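PDB 3HC1: uncharacterized HDOD domain protein from Geobacter sulfurreducens, which is of unknown function but holds a two-iron centre of the HD type, consistent with a metal-dependent phosphohydrolase. Local coordinates for residues L124-I129 against F236-C241; L243-F248 against E294-V299; I129-A134 against N141-Y146; I98-I103 against A148-D153. All coordinates share one frame; numbering follows the deposited sequence.

How the interactions relate
Helix 116-136 supplies one side of both interaction 1 and interaction 3, which share Ile-129 and have centres about 10 Å apart. Helix 142-150 is used by interactions 3 and 4, and interaction 4 runs past its end to His-152 and Asp-153. Along the chain, interactions 1 and 4 alternate their segments, interaction 3 falls between the halves of both, and interaction 2 follows them all. Interactions 1 and 4, with centres about 12 Å apart, deliver ligands to the same iron, whereas interaction 2, its centre about 9 Å from that of interaction 1, ties the last helix to the chain just beyond Asp-238. Distant parts of the sequence thus converge on one site.

Interaction 1: residues L124-I129 against F236-C241. With FE (Fe (III) ion), chain C.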
loop_
_atom_site.group_PDB
_atom_site.type_symbol
_atom_site.label_atom_id
_atom_site.label_comp_id
_atom_site.label_asym_id
_atom_site.label_seq_id
_atom_site.Cartn_x
_atom_site.Cartn_y
_atom_site.Cartn_z
ATOM N N LEU A 124 -0.846 -1.293 5.397
ATOM C CA LEU A 124 -0.821 -2.760 5.492
ATOM C C LEU A 124 -2.167 -3.384 5.120
ATOM O O LEU A 124 -2.196 -4.408 4.435
ATOM C CB LEU A 124 -0.416 -3.223 6.893
ATOM C CG LEU A 124 -0.153 -4.730 7.094
ATOM C CD1 LEU A 124 0.894 -5.264 6.067
ATOM C CD2 LEU A 124 0.334 -4.941 8.541
ATOM N N GLY A 125 -3.267 -2.766 5.543
ATOM C CA GLY A 125 -4.615 -3.256 5.213
ATOM C C GLY A 125 -4.864 -3.218 3.713
ATOM O O GLY A 125 -5.279 -4.201 3.128
ATOM N N VAL A 126 -4.589 -2.070 3.098
ATOM C CA VAL A 126 -4.679 -1.900 1.669
ATOM C C VAL A 126 -3.809 -2.925 0.894
ATOM O O VAL A 126 -4.303 -3.547 -0.067
ATOM C CB VAL A 126 -4.417 -0.430 1.226
ATOM C CG1 VAL A 126 -4.298 -0.265 -0.365
ATOM C CG2 VAL A 126 -5.570 0.455 1.785
ATOM N N ALA A 127 -2.546 -3.088 1.295
ATOM C CA ALA A 127 -1.679 -4.082 0.673
ATOM C C ALA A 127 -2.382 -5.445 0.672
ATOM O O ALA A 127 -2.460 -6.136 -0.370
ATOM C CB ALA A 127 -0.327 -4.185 1.409
ATOM N N ARG A 128 -2.823 -5.863 1.855
ATOM C CA ARG A 128 -3.347 -7.222 2.047
ATOM C C ARG A 128 -4.644 -7.463 1.312
ATOM O O ARG A 128 -4.855 -8.541 0.726
ATOM C CB ARG A 128 -3.522 -7.551 3.518
ATOM C CG ARG A 128 -2.234 -7.797 4.225
ATOM C CD ARG A 128 -2.400 -8.081 5.721
ATOM N NE ARG A 128 -1.112 -8.335 6.326
ATOM C CZ ARG A 128 -0.894 -8.650 7.600
ATOM N NH1 ARG A 128 -1.894 -8.772 8.467
ATOM N NH2 ARG A 128 0.345 -8.874 7.999
ATOM N N ILE A 129 -5.547 -6.493 1.379
ATOM C CA ILE A 129 -6.823 -6.596 0.676
ATOM C C ILE A 129 -6.622 -6.530 -0.824
ATOM O O ILE A 129 -7.253 -7.301 -1.568
ATOM C CB ILE A 129 -7.853 -5.520 1.160
ATOM C CG1 ILE A 129 -8.320 -5.961 2.555
ATOM C CG2 ILE A 129 -9.062 -5.390 0.149
ATOM C CD1 ILE A 129 -8.996 -4.976 3.360
ATOM N N PHE A 236 -9.501 0.185 -5.321
ATOM C CA PHE A 236 -10.622 -0.479 -4.633
ATOM C C PHE A 236 -10.292 -0.762 -3.173
ATOM O O PHE A 236 -11.075 -0.428 -2.253
ATOM C CB PHE A 236 -11.114 -1.762 -5.341
ATOM C CG PHE A 236 -12.201 -2.450 -4.614
ATOM C CD1 PHE A 236 -11.916 -3.303 -3.581
ATOM C CD2 PHE A 236 -13.528 -2.144 -4.891
ATOM C CE1 PHE A 236 -12.901 -3.885 -2.859
ATOM C CE2 PHE A 236 -14.528 -2.731 -4.169
ATOM C CZ PHE A 236 -14.221 -3.595 -3.158
ATOM N N ALA A 237 -9.132 -1.359 -2.943
ATOM C CA ALA A 237 -8.718 -1.696 -1.581
ATOM C C ALA A 237 -8.650 -0.470 -0.658
ATOM O O ALA A 237 -9.013 -0.557 0.520
ATOM C CB ALA A 237 -7.400 -2.499 -1.569
ATOM N N ASP A 238 -8.243 0.670 -1.187
ATOM C CA ASP A 238 -8.154 1.862 -0.389
ATOM C C ASP A 238 -9.546 2.344 0.015
ATOM O O ASP A 238 -9.810 2.615 1.192
ATOM C CB ASP A 238 -7.392 2.975 -1.119
ATOM C CG ASP A 238 -7.490 4.274 -0.402
ATOM O OD1 ASP A 238 -7.066 4.293 0.751
ATOM O OD2 ASP A 238 -8.028 5.260 -0.939
ATOM N N GLU A 239 -10.441 2.459 -0.959
ATOM C CA GLU A 239 -11.812 2.851 -0.675
ATOM C C GLU A 239 -12.508 1.866 0.307
ATOM O O GLU A 239 -13.172 2.282 1.269
ATOM C CB GLU A 239 -12.615 3.071 -1.973
ATOM C CG GLU A 239 -13.943 3.767 -1.677
ATOM C CD GLU A 239 -14.588 4.381 -2.862
ATOM O OE1 GLU A 239 -14.201 3.977 -3.948
ATOM O OE2 GLU A 239 -15.443 5.288 -2.712
ATOM N N TYR A 240 -12.268 0.574 0.118
ATOM C CA TYR A 240 -12.814 -0.447 0.982
ATOM C C TYR A 240 -12.343 -0.244 2.426
ATOM O O TYR A 240 -13.165 -0.157 3.340
ATOM C CB TYR A 240 -12.445 -1.866 0.514
ATOM C CG TYR A 240 -13.015 -2.904 1.430
ATOM C CD1 TYR A 240 -12.338 -3.302 2.581
ATOM C CD2 TYR A 240 -14.261 -3.448 1.189
ATOM C CE1 TYR A 240 -12.901 -4.205 3.432
ATOM C CE2 TYR A 240 -14.824 -4.338 2.034
ATOM C CZ TYR A 240 -14.158 -4.735 3.139
ATOM O OH TYR A 240 -14.773 -5.626 3.977
ATOM N N CYS A 241 -11.020 -0.147 2.612
ATOM C CA CYS A 241 -10.420 0.074 3.918
ATOM C C CYS A 241 -10.937 1.349 4.569
ATOM O O CYS A 241 -11.257 1.333 5.742
ATOM C CB CYS A 241 -8.928 0.077 3.825
ATOM S SG CYS A 241 -8.277 -1.619 3.613
HETATM FE FE FE C . -5.146 5.337 1.299
HETATM O O HOH W 1 -5.392 6.363 -0.387
#
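Asp-238 OD1 binds the iron (III) ion of chain C at 2.2 Å, and the residue behind that bond is backed by Val-126 of the neighbouring helix, whose CG2 lies 3.7 Å from Asp-238 CA. A water completes the same metal shell together with His-122, His-152, Asp-153 and Glu-249. The bond from CA to CB of Asp-238 points away from helix 116-136, and CG, anti to the backbone N (chi1 170°), sets the carboxylate where OD1 meets the iron; the contact with Val-126 falls mainly on the backbone. Val-126 also touches His-152, and so packs against two ligands of one iron as a second-shell residue.

Farther along, Ala-237 CB fits into the helix surface, 3.6 Å from Val-126 O and 3.8 Å from Ile-129 CG2. The two branches of Ile-129 divide the work. While CG2 covers the alanine, Ile-129 CD1 extends to Cys-241 SG at a tight 3.4 Å and meets Tyr-240 CD1 at 3.8 Å, the isoleucine crossing the tyrosine side chain at about a right angle. The sulfur also rests over bare backbone, 3.8 Å from Gly-125 C, where the glycine has no side chain to hold it off. The helix axes approach to 8.5 Å at 127°, a close, wholly buried crossing that brings in the final aspartate of the H...HD...D metal-binding motif characteristic of HD-domain proteins.

Interaction 2: residues L243-F248 against E294-V299; sequences LRRLGF and EIRAAV
Arg-296 reaches across from helix 281-302 to the carbonyl of Arg-244, and this is the polar part of the contact: NH1 donates to Arg-244 O over 2.7 Å, but at an N-H...O angle of only 122° the bond is weak. A bend at chi3 (-59°) turns the guanidinium toward the loop. Closer to the backbone, Arg-296 CD lies 3.1 Å from Arg-245 O.

Packing against a charged group comes next. Arg-245 CB sits over one face of the Arg-296 guanidinium, displaced toward its rim, while the two guanidinium planes stand 64° apart. Arg-245 NH1 and Arg-296 NH2 remain 5.1 Å from each other. Arg-244 sends its own tip elsewhere, into a salt bridge with Asp-289.

Apolar contacts form the third group. Leu-246 and the aliphatic part of Arg-296 run antiparallel alongside each other, Leu-246 CD2 lying 3.9 Å from Arg-296 CG. Ile-295 CG2 and Val-299 CG1 meet the two leucine methyls more loosely.

The loop leaving helix 229-243 is thereby laid against helix 281-302, and on the side of helix 116-136 Leu-246 O accepts a hydrogen bond from His-122, an iron ligand.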
loop_
_atom_site.group_PDB
_atom_site.type_symbol
_atom_site.label_atom_id
_atom_site.label_comp_id
_atom_site.label_asym_id
_atom_site.label_seq_id
_atom_site.Cartn_x
_atom_site.Cartn_y
_atom_site.Cartn_z
ATOM N N LEU A 243 -13.763 2.860 4.040
ATOM C CA LEU A 243 -15.181 2.619 4.393
ATOM C C LEU A 243 -15.411 1.537 5.450
ATOM O O LEU A 243 -16.478 1.498 6.001
ATOM C CB LEU A 243 -16.028 2.328 3.148
ATOM C CG LEU A 243 -16.312 3.526 2.231
ATOM C CD1 LEU A 243 -16.889 3.046 0.858
ATOM C CD2 LEU A 243 -17.183 4.609 2.864
ATOM N N ARG A 244 -14.437 0.699 5.753
ATOM C CA ARG A 244 -14.583 -0.382 6.728
ATOM C C ARG A 244 -13.606 -0.267 7.898
ATOM O O ARG A 244 -13.023 -1.255 8.338
ATOM C CB ARG A 244 -14.387 -1.731 6.021
ATOM C CG ARG A 244 -15.420 -2.053 4.959
ATOM C CD ARG A 244 -16.815 -2.129 5.493
ATOM N NE ARG A 244 -17.737 -2.855 4.612
ATOM C CZ ARG A 244 -19.058 -2.633 4.518
ATOM N NH1 ARG A 244 -19.638 -1.704 5.224
ATOM N NH2 ARG A 244 -19.811 -3.349 3.699
ATOM N N ARG A 245 -13.399 0.955 8.367
ATOM C CA ARG A 245 -12.712 1.257 9.614
ATOM C C ARG A 245 -11.236 0.861 9.586
ATOM O O ARG A 245 -10.688 0.519 10.618
ATOM C CB ARG A 245 -13.394 0.609 10.841
ATOM C CG ARG A 245 -14.934 0.855 11.001
ATOM C CD ARG A 245 -15.479 0.072 12.212
ATOM N NE ARG A 245 -16.677 0.697 12.772
ATOM C CZ ARG A 245 -17.922 0.231 12.665
ATOM N NH1 ARG A 245 -18.197 -0.897 12.000
ATOM N NH2 ARG A 245 -18.917 0.904 13.239
ATOM N N LEU A 246 -10.604 0.910 8.409
ATOM C CA LEU A 246 -9.175 0.614 8.308
ATOM C C LEU A 246 -8.489 1.770 7.532
ATOM O O LEU A 246 -7.753 1.563 6.580
ATOM C CB LEU A 246 -8.979 -0.762 7.678
ATOM C CG LEU A 246 -7.595 -1.453 7.615
ATOM C CD1 LEU A 246 -6.869 -1.292 8.932
ATOM C CD2 LEU A 246 -7.788 -2.902 7.205
ATOM N N GLY A 247 -8.815 2.996 7.919
ATOM C CA GLY A 247 -8.306 4.178 7.234
ATOM C C GLY A 247 -8.459 5.478 7.977
ATOM O O GLY A 247 -8.856 5.526 9.182
ATOM N N PHE A 248 -8.111 6.550 7.290
ATOM C CA PHE A 248 -8.108 7.870 7.946
ATOM C C PHE A 248 -8.399 8.995 6.996
ATOM O O PHE A 248 -8.502 10.122 7.425
ATOM C CB PHE A 248 -6.717 8.133 8.608
ATOM C CG PHE A 248 -5.578 8.224 7.604
ATOM C CD1 PHE A 248 -5.006 7.082 7.113
ATOM C CD2 PHE A 248 -5.141 9.471 7.112
ATOM C CE1 PHE A 248 -3.970 7.140 6.126
ATOM C CE2 PHE A 248 -4.129 9.548 6.154
ATOM C CZ PHE A 248 -3.540 8.385 5.661
ATOM N N GLU A 294 -11.330 -9.638 11.458
ATOM C CA GLU A 294 -10.101 -10.432 11.559
ATOM C C GLU A 294 -8.908 -9.791 10.849
ATOM O O GLU A 294 -7.794 -9.743 11.407
ATOM C CB GLU A 294 -10.341 -11.824 11.030
ATOM C CG GLU A 294 -11.156 -12.638 11.993
ATOM C CD GLU A 294 -11.891 -13.780 11.342
ATOM O OE1 GLU A 294 -12.696 -13.534 10.401
ATOM O OE2 GLU A 294 -11.678 -14.927 11.804
ATOM N N ILE A 295 -9.137 -9.234 9.672
ATOM C CA ILE A 295 -8.028 -8.582 8.911
ATOM C C ILE A 295 -7.480 -7.397 9.732
ATOM O O ILE A 295 -6.270 -7.282 9.983
ATOM C CB ILE A 295 -8.480 -8.128 7.509
ATOM C CG1 ILE A 295 -8.692 -9.329 6.579
ATOM C CG2 ILE A 295 -7.465 -7.171 6.883
ATOM C CD1 ILE A 295 -9.616 -9.007 5.389
ATOM N N ARG A 296 -8.393 -6.584 10.246
ATOM C CA ARG A 296 -8.023 -5.455 11.093
ATOM C C ARG A 296 -7.276 -5.860 12.358
ATOM O O ARG A 296 -6.322 -5.189 12.752
ATOM C CB ARG A 296 -9.259 -4.628 11.478
ATOM C CG ARG A 296 -9.856 -3.840 10.356
ATOM C CD ARG A 296 -10.684 -2.621 10.854
ATOM N NE ARG A 296 -11.779 -3.015 11.716
ATOM C CZ ARG A 296 -13.031 -3.318 11.339
ATOM N NH1 ARG A 296 -13.448 -3.270 10.072
ATOM N NH2 ARG A 296 -13.906 -3.675 12.274
ATOM N N ALA A 297 -7.730 -6.927 13.001
ATOM C CA ALA A 297 -7.013 -7.456 14.169
ATOM C C ALA A 297 -5.554 -7.828 13.828
ATOM O O ALA A 297 -4.614 -7.495 14.581
ATOM C CB ALA A 297 -7.745 -8.642 14.788
ATOM N N ALA A 298 -5.374 -8.513 12.709
ATOM C CA ALA A 298 -4.079 -9.002 12.315
ATOM C C ALA A 298 -3.162 -7.790 12.005
ATOM O O ALA A 298 -2.043 -7.641 12.562
ATOM C CB ALA A 298 -4.225 -9.935 11.092
ATOM N N VAL A 299 -3.666 -6.888 11.177
ATOM C CA VAL A 299 -2.948 -5.649 10.900
ATOM C C VAL A 299 -2.504 -4.930 12.172
ATOM O O VAL A 299 -1.321 -4.565 12.312
ATOM C CB VAL A 299 -3.780 -4.690 10.010
ATOM C CG1 VAL A 299 -3.173 -3.332 9.990
ATOM C CG2 VAL A 299 -3.861 -5.236 8.601
#

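Interaction 3: residues I129-A134 against N141-Y146; sequences IAKLIA and NPVNVY
Ala-130 and Ala-134, one turn apart on helix 116-136, form a tight side of this contact by receiving Val-145 and Pro-142. Val-145 straddles the two alanines: CG1, anti to the backbone N (chi1 -174°), comes 3.5 Å from Ala-130 O and 3.7 Å from Ala-130 CB, while Val-145 CG2 lies 3.9 Å from Ala-134 CB. Pro-142 CB closes the other end, 3.7 Å from Ala-134 CB. Such small residues let the nearly antiparallel helices, at an angle of 156°, bring their axes within 8.0 Å.

Lys-131 begins just as closely, its CG 3.7 Å from Pro-142 CB, but the packing slackens outward along a chain that is fully extended beyond CG. Lys-131 CD stands 4.1 Å from Tyr-146 CB, and NZ, 3.9 Å from Val-143 CG2, runs alongside a valine that points the same way. At the far end NZ leaves the contact for a salt bridge with Glu-96 of helix 82-108.

Between the segments, then, the chemistry is apolar: methyls and methylenes join this helical hairpin, while the ammonium is answered by an acid from a third helix, which probably favours its charged form.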
loop_
_atom_site.group_PDB
_atom_site.type_symbol
_atom_site.label_atom_id
_atom_site.label_comp_id
_atom_site.label_asym_id
_atom_site.label_seq_id
_atom_site.Cartn_x
_atom_site.Cartn_y
_atom_site.Cartn_z
ATOM N N ILE A 129 -5.547 -6.493 1.379
ATOM C CA ILE A 129 -6.823 -6.596 0.676
ATOM C C ILE A 129 -6.622 -6.530 -0.824
ATOM O O ILE A 129 -7.253 -7.301 -1.568
ATOM C CB ILE A 129 -7.853 -5.520 1.160
ATOM C CG1 ILE A 129 -8.320 -5.961 2.555
ATOM C CG2 ILE A 129 -9.062 -5.390 0.149
ATOM C CD1 ILE A 129 -8.996 -4.976 3.360
ATOM N N ALA A 130 -5.761 -5.617 -1.286
ATOM C CA ALA A 130 -5.469 -5.554 -2.712
ATOM C C ALA A 130 -4.894 -6.898 -3.207
ATOM O O ALA A 130 -5.254 -7.339 -4.293
ATOM C CB ALA A 130 -4.558 -4.447 -3.029
ATOM N N LYS A 131 -4.069 -7.546 -2.397
ATOM C CA LYS A 131 -3.534 -8.831 -2.779
ATOM C C LYS A 131 -4.637 -9.860 -2.841
ATOM O O LYS A 131 -4.666 -10.621 -3.807
ATOM C CB LYS A 131 -2.417 -9.317 -1.897
ATOM C CG LYS A 131 -1.637 -10.474 -2.562
ATOM C CD LYS A 131 -0.595 -11.057 -1.656
ATOM C CE LYS A 131 0.112 -12.253 -2.326
ATOM N NZ LYS A 131 0.993 -13.005 -1.369
ATOM N N LEU A 132 -5.543 -9.878 -1.839
ATOM C CA LEU A 132 -6.670 -10.835 -1.839
ATOM C C LEU A 132 -7.449 -10.731 -3.150
ATOM O O LEU A 132 -7.784 -11.773 -3.773
ATOM C CB LEU A 132 -7.610 -10.624 -0.652
ATOM C CG LEU A 132 -7.106 -10.998 0.743
ATOM C CD1 LEU A 132 -7.991 -10.355 1.810
ATOM C CD2 LEU A 132 -7.004 -12.528 0.919
ATOM N N ILE A 133 -7.720 -9.484 -3.580
ATOM C CA ILE A 133 -8.392 -9.255 -4.834
ATOM C C ILE A 133 -7.606 -9.812 -6.046
ATOM O O ILE A 133 -8.213 -10.429 -6.973
ATOM C CB ILE A 133 -8.806 -7.786 -5.003
ATOM C CG1 ILE A 133 -9.822 -7.417 -3.900
ATOM C CG2 ILE A 133 -9.406 -7.560 -6.419
ATOM C CD1 ILE A 133 -9.911 -5.966 -3.573
ATOM N N ALA A 134 -6.284 -9.600 -6.051
ATOM C CA ALA A 134 -5.415 -10.110 -7.081
ATOM C C ALA A 134 -5.619 -11.622 -7.206
ATOM O O ALA A 134 -5.817 -12.155 -8.284
ATOM C CB ALA A 134 -4.019 -9.869 -6.710
ATOM N N ASN A 141 0.752 -12.164 -10.786
ATOM C CA ASN A 141 1.828 -11.858 -9.853
ATOM C C ASN A 141 1.266 -10.999 -8.739
ATOM O O ASN A 141 1.442 -9.780 -8.764
ATOM C CB ASN A 141 2.960 -11.146 -10.597
ATOM C CG ASN A 141 3.752 -12.080 -11.494
ATOM O OD1 ASN A 141 3.668 -12.000 -12.716
ATOM N ND2 ASN A 141 4.525 -12.982 -10.888
ATOM N N PRO A 142 0.555 -11.621 -7.773
ATOM C CA PRO A 142 -0.133 -10.827 -6.739
ATOM C C PRO A 142 0.793 -10.078 -5.775
ATOM O O PRO A 142 0.359 -9.085 -5.166
ATOM C CB PRO A 142 -0.970 -11.851 -5.976
ATOM C CG PRO A 142 -0.443 -13.234 -6.409
ATOM C CD PRO A 142 0.232 -13.069 -7.705
ATOM N N VAL A 143 2.040 -10.522 -5.600
ATOM C CA VAL A 143 2.962 -9.761 -4.765
ATOM C C VAL A 143 3.170 -8.323 -5.303
ATOM O O VAL A 143 3.351 -7.404 -4.525
ATOM C CB VAL A 143 4.287 -10.541 -4.442
ATOM C CG1 VAL A 143 5.217 -9.687 -3.557
ATOM C CG2 VAL A 143 3.957 -11.851 -3.686
ATOM N N ASN A 144 3.124 -8.132 -6.628
ATOM C CA ASN A 144 3.251 -6.801 -7.255
ATOM C C ASN A 144 2.099 -5.871 -6.831
ATOM O O ASN A 144 2.307 -4.675 -6.612
ATOM C CB ASN A 144 3.211 -6.875 -8.776
ATOM C CG ASN A 144 4.374 -7.619 -9.365
ATOM O OD1 ASN A 144 4.860 -8.581 -8.801
ATOM N ND2 ASN A 144 4.792 -7.194 -10.517
ATOM N N VAL A 145 0.935 -6.463 -6.639
ATOM C CA VAL A 145 -0.227 -5.704 -6.169
ATOM C C VAL A 145 -0.052 -5.391 -4.695
ATOM O O VAL A 145 -0.426 -4.320 -4.226
ATOM C CB VAL A 145 -1.549 -6.476 -6.380
ATOM C CG1 VAL A 145 -2.747 -5.630 -6.022
ATOM C CG2 VAL A 145 -1.683 -6.948 -7.818
ATOM N N TYR A 146 0.423 -6.361 -3.934
ATOM C CA TYR A 146 0.707 -6.148 -2.531
ATOM C C TYR A 146 1.671 -4.939 -2.330
ATOM O O TYR A 146 1.413 -4.053 -1.512
ATOM C CB TYR A 146 1.311 -7.394 -1.889
ATOM C CG TYR A 146 1.624 -7.228 -0.408
ATOM C CD1 TYR A 146 2.855 -6.757 0.001
ATOM C CD2 TYR A 146 0.703 -7.564 0.567
ATOM C CE1 TYR A 146 3.168 -6.595 1.315
ATOM C CE2 TYR A 146 1.035 -7.412 1.947
ATOM C CZ TYR A 146 2.251 -6.912 2.293
ATOM O OH TYR A 146 2.611 -6.767 3.605
#

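Interaction 4: residues I98-I103 against A148-D153; sequences IFTCAI and AGLLHD. With FE (Fe (III) ion), chain C; FE (Fe (III) ion), chain B.
Phe-99 turns the edge of its ring toward Leu-150 and Leu-151, so that methyls, rather than another flat group, meet the rim. Leu-151 CD1 lies in the ring plane, 3.9 Å from Phe-99 CZ, and the two side chains pass at a slant. Leu-150 instead runs antiparallel along the phenylalanine, bringing CD2 to the same rim beside CE2.

The same leucine methyl is shared with Ile-103, whose CG2 comes within 3.6 Å of Leu-150 CD2. With its CG1 anti to the backbone N (chi1 -159°), Ile-103 directs its other branch to Leu-151, and Ile-103 CD1 meets Leu-151 CD2 at 3.9 Å. Two adjacent leucines are thus held by residues one turn apart on helix 82-108.

Directly after them comes the His-Asp pair that names the HD domain. His-152 ND1 donates to Gly-149 O, 2.6 Å away with an N-H...O angle of 157°; the donor lies in the carbonyl plane, and the bond fixes the ring's rotation while NE2 binds the iron of chain C. Asp-153 bridges both irons, OD2 to that of chain C at 2.1 Å and OD1 to that of chain B at 2.2 Å; a water bridges them as well.

Thr-100 meets Leu-150 at about a right angle, Thr-100 OG1 standing 4.0 Å from Leu-150 CD2, and its hydroxyl is hydrogen-bonded to that of Tyr-146.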
loop_
_atom_site.group_PDB
_atom_site.type_symbol
_atom_site.label_atom_id
_atom_site.label_comp_id
_atom_site.label_asym_id
_atom_site.label_seq_id
_atom_site.Cartn_x
_atom_site.Cartn_y
_atom_site.Cartn_z
ATOM N N ILE A 98 9.890 -9.940 3.556
ATOM C CA ILE A 98 11.104 -9.091 3.665
ATOM C C ILE A 98 10.778 -7.612 3.321
ATOM O O ILE A 98 11.146 -6.673 4.058
ATOM C CB ILE A 98 12.275 -9.627 2.778
ATOM C CG1 ILE A 98 12.779 -10.984 3.319
ATOM C CG2 ILE A 98 13.426 -8.645 2.788
ATOM C CD1 ILE A 98 13.876 -11.627 2.494
ATOM N N PHE A 99 10.080 -7.438 2.207
ATOM C CA PHE A 99 9.658 -6.124 1.795
ATOM C C PHE A 99 8.912 -5.401 2.930
ATOM O O PHE A 99 9.216 -4.261 3.250
ATOM C CB PHE A 99 8.768 -6.221 0.557
ATOM C CG PHE A 99 8.315 -4.900 0.053
ATOM C CD1 PHE A 99 9.108 -4.182 -0.826
ATOM C CD2 PHE A 99 7.105 -4.373 0.455
ATOM C CE1 PHE A 99 8.692 -2.950 -1.290
ATOM C CE2 PHE A 99 6.689 -3.126 -0.015
ATOM C CZ PHE A 99 7.491 -2.437 -0.883
ATOM N N THR A 100 7.974 -6.113 3.542
ATOM C CA THR A 100 7.130 -5.593 4.629
ATOM C C THR A 100 7.951 -5.232 5.858
ATOM O O THR A 100 7.752 -4.180 6.469
ATOM C CB THR A 100 6.025 -6.644 4.964
ATOM O OG1 THR A 100 5.246 -6.856 3.773
ATOM C CG2 THR A 100 5.121 -6.197 6.101
ATOM N N CYS A 101 8.879 -6.120 6.222
ATOM C CA CYS A 101 9.659 -5.929 7.433
ATOM C C CYS A 101 10.697 -4.879 7.290
ATOM O O CYS A 101 11.083 -4.320 8.286
ATOM C CB CYS A 101 10.305 -7.233 7.896
ATOM S SG CYS A 101 9.030 -8.394 8.388
ATOM N N ALA A 102 11.098 -4.580 6.058
ATOM C CA ALA A 102 12.062 -3.504 5.794
ATOM C C ALA A 102 11.345 -2.170 5.610
ATOM O O ALA A 102 11.822 -1.165 6.078
ATOM C CB ALA A 102 12.935 -3.804 4.542
ATOM N N ILE A 103 10.209 -2.166 4.925
ATOM C CA ILE A 103 9.519 -0.912 4.641
ATOM C C ILE A 103 8.935 -0.300 5.963
ATOM O O ILE A 103 8.663 0.890 6.028
ATOM C CB ILE A 103 8.474 -1.099 3.555
ATOM C CG1 ILE A 103 8.107 0.244 2.883
ATOM C CG2 ILE A 103 7.240 -1.810 4.059
ATOM C CD1 ILE A 103 9.116 0.680 1.876
ATOM N N ALA A 148 2.494 -2.455 -4.468
ATOM C CA ALA A 148 1.830 -1.198 -4.896
ATOM C C ALA A 148 0.904 -0.675 -3.793
ATOM O O ALA A 148 0.879 0.528 -3.513
ATOM C CB ALA A 148 1.094 -1.345 -6.219
ATOM N N GLY A 149 0.183 -1.598 -3.156
ATOM C CA GLY A 149 -0.762 -1.271 -2.075
ATOM C C GLY A 149 -0.113 -0.700 -0.838
ATOM O O GLY A 149 -0.519 0.342 -0.298
ATOM N N LEU A 150 0.934 -1.382 -0.382
ATOM C CA LEU A 150 1.645 -0.932 0.817
ATOM C C LEU A 150 2.291 0.438 0.603
ATOM O O LEU A 150 2.478 1.178 1.575
ATOM C CB LEU A 150 2.708 -1.960 1.213
ATOM C CG LEU A 150 3.317 -1.868 2.613
ATOM C CD1 LEU A 150 2.313 -1.677 3.714
ATOM C CD2 LEU A 150 4.138 -3.146 2.877
ATOM N N LEU A 151 2.620 0.796 -0.659
ATOM C CA LEU A 151 3.275 2.056 -0.940
ATOM C C LEU A 151 2.311 3.162 -1.370
ATOM O O LEU A 151 2.751 4.282 -1.653
ATOM C CB LEU A 151 4.318 1.899 -2.065
ATOM C CG LEU A 151 5.508 0.990 -1.686
ATOM C CD1 LEU A 151 6.345 0.716 -2.912
ATOM C CD2 LEU A 151 6.305 1.731 -0.602
ATOM N N HIS A 152 1.017 2.846 -1.503
ATOM C CA HIS A 152 0.068 3.782 -2.145
ATOM C C HIS A 152 -0.006 5.208 -1.535
ATOM O O HIS A 152 -0.102 6.207 -2.240
ATOM C CB HIS A 152 -1.323 3.172 -2.337
ATOM C CG HIS A 152 -2.211 3.271 -1.117
ATOM N ND1 HIS A 152 -2.019 2.475 -0.013
ATOM C CD2 HIS A 152 -3.279 4.056 -0.832
ATOM C CE1 HIS A 152 -2.894 2.799 0.922
ATOM N NE2 HIS A 152 -3.687 3.734 0.442
ATOM N N ASP A 153 0.035 5.250 -0.205
ATOM C CA ASP A 153 0.012 6.457 0.561
ATOM C C ASP A 153 1.374 6.916 1.065
ATOM O O ASP A 153 1.455 7.688 2.045
ATOM C CB ASP A 153 -0.963 6.275 1.731
ATOM C CG ASP A 153 -2.407 6.571 1.323
ATOM O OD1 ASP A 153 -2.587 7.191 0.248
ATOM O OD2 ASP A 153 -3.337 6.162 2.050
HETATM FE FE FE C . -5.146 5.337 1.299
HETATM FE FE FE B . -4.433 7.983 -0.566
HETATM O O HOH W 1 -5.392 6.363 -0.387
#